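Local coordinates for protein hydrolase, NUDIX family (Clostridium perfringens ATCC 13124, PDB 3F6A) that probably hydrolyses a nucleoside diphosphate linked to another moiety, as a member of the NUDIX hydrolase family whose exact substrate is not established, at residues A[51-63]-A[104-118]. Numbering follows the deposited sequence.
Sequences AKEEAGLNVTLYN and YATTTSFETSPEIGE
Leu57 turns its side chain toward the loop that follows strand 98-106, and its CD2 branch ends 3.3 Å from Glu111 O, with Thr107 OG1 and Thr112 CG2 a little farther off. Thr107 crosses it at about a right angle; with OG1 swung anti to the backbone N (chi1 -162°), its hydroxyl donates to Asn58 O at 2.8 Å. A water donates to the same carbonyl and also hydrogen-bonds Thr108 OG1.

Farther along, where strand 60-61 meets strand 98-106, Thr60 and Thr106 form an antiparallel hydrogen-bonded pair, Thr106 OG1 lying 3.4 Å from Thr60 CB, while on the other face of the sheet Leu61 CD2 rests on Ala105 CB.

At the helix end, backbone carbonyls accept amides of the loop: Glu115 N donates almost straight to Glu53 O (2.8 Å), Ser113 N comes to Ala55 O from well above the carbonyl plane, and the Pro114 ring lies against Glu54 O. Glu118, bent at chi2 (-76°), brings OE2 to 3.8 Å from Glu54 OE2, their carboxylate planes 78° apart.

Helix 43-55 belongs to the Nudix box, residues 35-56, the family signature, and loop 107-118 runs along its C-terminal end. Glu54 OE1 accepts a hydrogen bond from Gly34 N, and Glu53 OE1 makes a salt bridge with Arg49, while Ala55 and Leu57 pack on Leu20 of strand 18-23, Thr112 and Pro114 on Leu122 of strand 122-125, and Tyr104, its OH hydrogen-bonded to Glu146, against helix 138-150.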
loop_
_atom_site.group_PDB
_atom_site.type_symbol
_atom_site.label_atom_id
_atom_site.label_comp_id
_atom_site.label_asym_id
_atom_site.label_seq_id
_atom_site.Cartn_x
_atom_site.Cartn_y
_atom_site.Cartn_z
ATOM N N ALA A 51 -15.592 1.819 -8.932
ATOM C CA ALA A 51 -16.791 1.212 -8.368
ATOM C C ALA A 51 -18.022 1.820 -9.044
ATOM O O ALA A 51 -19.004 1.125 -9.314
ATOM C CB ALA A 51 -16.847 1.443 -6.863
ATOM N N LYS A 52 -17.953 3.121 -9.315
ATOM C CA LYS A 52 -19.051 3.841 -9.960
ATOM C C LYS A 52 -19.137 3.494 -11.446
ATOM O O LYS A 52 -20.221 3.275 -11.982
ATOM C CB LYS A 52 -18.846 5.354 -9.799
ATOM C CG LYS A 52 -20.095 6.196 -10.056
ATOM C CD LYS A 52 -21.167 5.923 -9.001
ATOM C CE LYS A 52 -22.314 6.915 -9.090
ATOM N NZ LYS A 52 -23.353 6.663 -8.052
ATOM N N GLU A 53 -17.992 3.439 -12.111
ATOM C CA GLU A 53 -17.966 3.135 -13.535
ATOM C C GLU A 53 -18.291 1.678 -13.870
ATOM O O GLU A 53 -19.018 1.404 -14.830
ATOM C CB GLU A 53 -16.602 3.513 -14.130
ATOM C CG GLU A 53 -16.243 4.992 -13.953
ATOM C CD GLU A 53 -14.884 5.360 -14.542
ATOM O OE1 GLU A 53 -13.909 4.602 -14.339
ATOM O OE2 GLU A 53 -14.786 6.421 -15.204
ATOM N N GLU A 54 -17.787 0.743 -13.071
ATOM C CA GLU A 54 -18.015 -0.667 -13.356
ATOM C C GLU A 54 -19.285 -1.277 -12.769
ATOM O O GLU A 54 -19.725 -2.335 -13.222
ATOM C CB GLU A 54 -16.788 -1.484 -12.934
ATOM C CG GLU A 54 -15.495 -0.909 -13.507
ATOM C CD GLU A 54 -14.285 -1.817 -13.331
ATOM O OE1 GLU A 54 -14.191 -2.516 -12.300
ATOM O OE2 GLU A 54 -13.413 -1.814 -14.224
ATOM N N ALA A 55 -19.884 -0.615 -11.782
ATOM C CA ALA A 55 -21.097 -1.149 -11.177
ATOM C C ALA A 55 -22.117 -0.085 -10.783
ATOM O O ALA A 55 -23.160 -0.415 -10.229
ATOM C CB ALA A 55 -20.738 -1.992 -9.962
ATOM N N GLY A 56 -21.819 1.181 -11.069
ATOM C CA GLY A 56 -22.737 2.256 -10.719
ATOM C C GLY A 56 -23.002 2.290 -9.226
ATOM O O GLY A 56 -24.113 2.610 -8.778
ATOM N N LEU A 57 -21.973 1.972 -8.446
ATOM C CA LEU A 57 -22.105 1.939 -6.993
ATOM C C LEU A 57 -21.357 3.020 -6.233
ATOM O O LEU A 57 -20.284 3.468 -6.642
ATOM C CB LEU A 57 -21.624 0.591 -6.446
ATOM C CG LEU A 57 -22.311 -0.706 -6.869
ATOM C CD1 LEU A 57 -21.553 -1.890 -6.284
ATOM C CD2 LEU A 57 -23.759 -0.704 -6.397
ATOM N N ASN A 58 -21.955 3.429 -5.118
ATOM C CA ASN A 58 -21.351 4.382 -4.200
ATOM C C ASN A 58 -20.822 3.422 -3.138
ATOM O O ASN A 58 -21.559 2.548 -2.686
ATOM C CB ASN A 58 -22.412 5.293 -3.578
ATOM C CG ASN A 58 -22.787 6.451 -4.473
ATOM O OD1 ASN A 58 -23.866 7.023 -4.341
ATOM N ND2 ASN A 58 -21.891 6.811 -5.381
ATOM N N VAL A 59 -19.561 3.561 -2.747
ATOM C CA VAL A 59 -19.002 2.654 -1.753
ATOM C C VAL A 59 -18.376 3.343 -0.548
ATOM O O VAL A 59 -18.210 4.564 -0.517
ATOM C CB VAL A 59 -17.927 1.729 -2.382
ATOM C CG1 VAL A 59 -18.554 0.828 -3.428
ATOM C CG2 VAL A 59 -16.818 2.570 -3.001
ATOM N N THR A 60 -18.051 2.538 0.457
ATOM C CA THR A 60 -17.402 3.025 1.666
ATOM C C THR A 60 -16.186 2.139 1.900
ATOM O O THR A 60 -16.311 0.989 2.321
ATOM C CB THR A 60 -18.336 2.954 2.882
ATOM O OG1 THR A 60 -19.357 3.949 2.748
ATOM C CG2 THR A 60 -17.560 3.199 4.179
ATOM N N LEU A 61 -15.010 2.676 1.605
ATOM C CA LEU A 61 -13.778 1.922 1.771
ATOM C C LEU A 61 -13.462 1.669 3.239
ATOM O O LEU A 61 -13.641 2.542 4.086
ATOM C CB LEU A 61 -12.610 2.678 1.134
ATOM C CG LEU A 61 -12.668 2.971 -0.365
ATOM C CD1 LEU A 61 -11.511 3.888 -0.739
ATOM C CD2 LEU A 61 -12.592 1.679 -1.151
ATOM N N TYR A 62 -13.000 0.461 3.540
ATOM C CA TYR A 62 -12.622 0.128 4.903
ATOM C C TYR A 62 -11.377 0.969 5.165
ATOM O O TYR A 62 -10.395 0.883 4.420
ATOM C CB TYR A 62 -12.294 -1.359 5.007
ATOM C CG TYR A 62 -11.707 -1.775 6.329
ATOM C CD1 TYR A 62 -12.444 -1.664 7.511
ATOM C CD2 TYR A 62 -10.411 -2.289 6.399
ATOM C CE1 TYR A 62 -11.902 -2.052 8.731
ATOM C CE2 TYR A 62 -9.861 -2.682 7.614
ATOM C CZ TYR A 62 -10.611 -2.559 8.774
ATOM O OH TYR A 62 -10.059 -2.927 9.976
ATOM N N ASN A 63 -11.422 1.794 6.208
ATOM C CA ASN A 63 -10.300 2.663 6.519
ATOM C C ASN A 63 -10.052 2.889 8.006
ATOM O O ASN A 63 -10.507 3.884 8.586
ATOM C CB ASN A 63 -10.493 4.004 5.808
ATOM C CG ASN A 63 -9.404 5.007 6.136
ATOM O OD1 ASN A 63 -8.279 4.639 6.477
ATOM N ND2 ASN A 63 -9.730 6.287 6.014
ATOM N N TYR A 104 -10.901 -3.154 0.456
ATOM C CA TYR A 104 -12.168 -3.804 0.767
ATOM C C TYR A 104 -13.125 -2.660 1.082
ATOM O O TYR A 104 -12.716 -1.645 1.645
ATOM C CB TYR A 104 -12.042 -4.740 1.980
ATOM C CG TYR A 104 -11.094 -5.917 1.790
ATOM C CD1 TYR A 104 -10.719 -6.348 0.517
ATOM C CD2 TYR A 104 -10.593 -6.610 2.890
ATOM C CE1 TYR A 104 -9.867 -7.447 0.344
ATOM C CE2 TYR A 104 -9.743 -7.707 2.732
ATOM C CZ TYR A 104 -9.384 -8.119 1.456
ATOM O OH TYR A 104 -8.544 -9.203 1.310
ATOM N N ALA A 105 -14.390 -2.819 0.717
ATOM C CA ALA A 105 -15.379 -1.773 0.955
ATOM C C ALA A 105 -16.783 -2.340 1.102
ATOM O O ALA A 105 -17.012 -3.528 0.913
ATOM C CB ALA A 105 -15.355 -0.776 -0.191
ATOM N N THR A 106 -17.722 -1.463 1.435
ATOM C CA THR A 106 -19.115 -1.846 1.597
ATOM C C THR A 106 -19.982 -0.976 0.690
ATOM O O THR A 106 -19.554 0.091 0.252
ATOM C CB THR A 106 -19.578 -1.635 3.051
ATOM O OG1 THR A 106 -19.411 -0.256 3.402
ATOM C CG2 THR A 106 -18.764 -2.502 4.008
ATOM N N THR A 107 -21.194 -1.447 0.407
ATOM C CA THR A 107 -22.158 -0.705 -0.404
ATOM C C THR A 107 -23.551 -1.066 0.130
ATOM O O THR A 107 -23.717 -2.085 0.798
ATOM C CB THR A 107 -22.034 -1.045 -1.909
ATOM O OG1 THR A 107 -22.672 -0.019 -2.683
ATOM C CG2 THR A 107 -22.665 -2.382 -2.221
ATOM N N THR A 108 -24.546 -0.235 -0.164
ATOM C CA THR A 108 -25.898 -0.451 0.345
ATOM C C THR A 108 -26.851 -1.423 -0.361
ATOM O O THR A 108 -27.651 -2.080 0.304
ATOM C CB THR A 108 -26.623 0.892 0.493
ATOM O OG1 THR A 108 -26.678 1.541 -0.780
ATOM C CG2 THR A 108 -25.887 1.784 1.477
ATOM N N SER A 109 -26.781 -1.530 -1.683
ATOM C CA SER A 109 -27.688 -2.434 -2.392
ATOM C C SER A 109 -27.005 -3.347 -3.401
ATOM O O SER A 109 -25.919 -3.049 -3.892
ATOM C CB SER A 109 -28.777 -1.634 -3.107
ATOM O OG SER A 109 -28.209 -0.792 -4.090
ATOM N N PHE A 110 -27.664 -4.457 -3.711
ATOM C CA PHE A 110 -27.144 -5.432 -4.660
ATOM C C PHE A 110 -27.330 -4.952 -6.085
ATOM O O PHE A 110 -26.703 -5.470 -7.004
ATOM C CB PHE A 110 -27.871 -6.771 -4.516
ATOM C CG PHE A 110 -27.564 -7.503 -3.248
ATOM C CD1 PHE A 110 -26.253 -7.821 -2.914
ATOM C CD2 PHE A 110 -28.592 -7.924 -2.408
ATOM C CE1 PHE A 110 -25.970 -8.553 -1.764
ATOM C CE2 PHE A 110 -28.318 -8.657 -1.257
ATOM C CZ PHE A 110 -27.002 -8.972 -0.937
ATOM N N GLU A 111 -28.201 -3.969 -6.271
ATOM C CA GLU A 111 -28.470 -3.470 -7.609
ATOM C C GLU A 111 -27.231 -2.813 -8.199
ATOM O O GLU A 111 -26.571 -2.013 -7.541
ATOM C CB GLU A 111 -29.626 -2.470 -7.579
ATOM C CG GLU A 111 -30.394 -2.398 -8.884
ATOM C CD GLU A 111 -31.499 -1.362 -8.857
ATOM O OE1 GLU A 111 -32.305 -1.369 -7.898
ATOM O OE2 GLU A 111 -31.561 -0.545 -9.805
ATOM N N THR A 112 -26.927 -3.145 -9.447
ATOM C CA THR A 112 -25.759 -2.585 -10.115
ATOM C C THR A 112 -26.101 -2.093 -11.505
ATOM O O THR A 112 -27.014 -2.603 -12.144
ATOM C CB THR A 112 -24.640 -3.628 -10.213
ATOM O OG1 THR A 112 -25.155 -4.822 -10.811
ATOM C CG2 THR A 112 -24.114 -3.961 -8.831
ATOM N N SER A 113 -25.357 -1.097 -11.969
ATOM C CA SER A 113 -25.587 -0.524 -13.290
ATOM C C SER A 113 -24.258 -0.087 -13.908
ATOM O O SER A 113 -23.880 1.074 -13.812
ATOM C CB SER A 113 -26.523 0.682 -13.158
ATOM O OG SER A 113 -26.756 1.290 -14.412
ATOM N N PRO A 114 -23.535 -1.013 -14.557
ATOM C CA PRO A 114 -22.250 -0.652 -15.166
ATOM C C PRO A 114 -22.375 0.406 -16.249
ATOM O O PRO A 114 -23.367 0.453 -16.972
ATOM C CB PRO A 114 -21.752 -1.975 -15.742
ATOM C CG PRO A 114 -22.404 -3.005 -14.856
ATOM C CD PRO A 114 -23.801 -2.453 -14.708
ATOM N N GLU A 115 -21.358 1.249 -16.365
ATOM C CA GLU A 115 -21.359 2.273 -17.389
ATOM C C GLU A 115 -20.932 1.646 -18.718
ATOM O O GLU A 115 -20.431 0.515 -18.762
ATOM C CB GLU A 115 -20.440 3.425 -16.986
ATOM C CG GLU A 115 -21.000 4.218 -15.807
ATOM C CD GLU A 115 -20.091 5.341 -15.357
ATOM O OE1 GLU A 115 -19.150 5.698 -16.101
ATOM O OE2 GLU A 115 -20.328 5.876 -14.257
ATOM N N ILE A 116 -21.153 2.390 -19.795
ATOM C CA ILE A 116 -20.854 1.947 -21.147
ATOM C C ILE A 116 -19.524 1.229 -21.354
ATOM O O ILE A 116 -18.473 1.682 -20.902
ATOM C CB ILE A 116 -20.921 3.138 -22.132
ATOM C CG1 ILE A 116 -20.912 2.625 -23.575
ATOM C CG2 ILE A 116 -19.740 4.075 -21.903
ATOM C CD1 ILE A 116 -21.042 3.725 -24.608
ATOM N N GLY A 117 -19.584 0.098 -22.044
ATOM C CA GLY A 117 -18.377 -0.651 -22.349
ATOM C C GLY A 117 -17.733 -1.439 -21.227
ATOM O O GLY A 117 -16.706 -2.082 -21.436
ATOM N N GLU A 118 -18.314 -1.393 -20.036
ATOM C CA GLU A 118 -17.761 -2.131 -18.902
ATOM C C GLU A 118 -18.376 -3.524 -18.908
ATOM O O GLU A 118 -19.384 -3.752 -19.583
ATOM C CB GLU A 118 -18.120 -1.443 -17.586
ATOM C CG GLU A 118 -17.660 -0.002 -17.454
ATOM C CD GLU A 118 -16.176 0.129 -17.168
ATOM O OE1 GLU A 118 -15.747 1.249 -16.842
ATOM O OE2 GLU A 118 -15.444 -0.880 -17.258
HETATM O O HOH W 1 -26.483 1.189 -8.883
HETATM O O HOH W 2 -24.160 2.886 -1.258
HETATM O O HOH W 3 -9.627 -1.108 2.266
#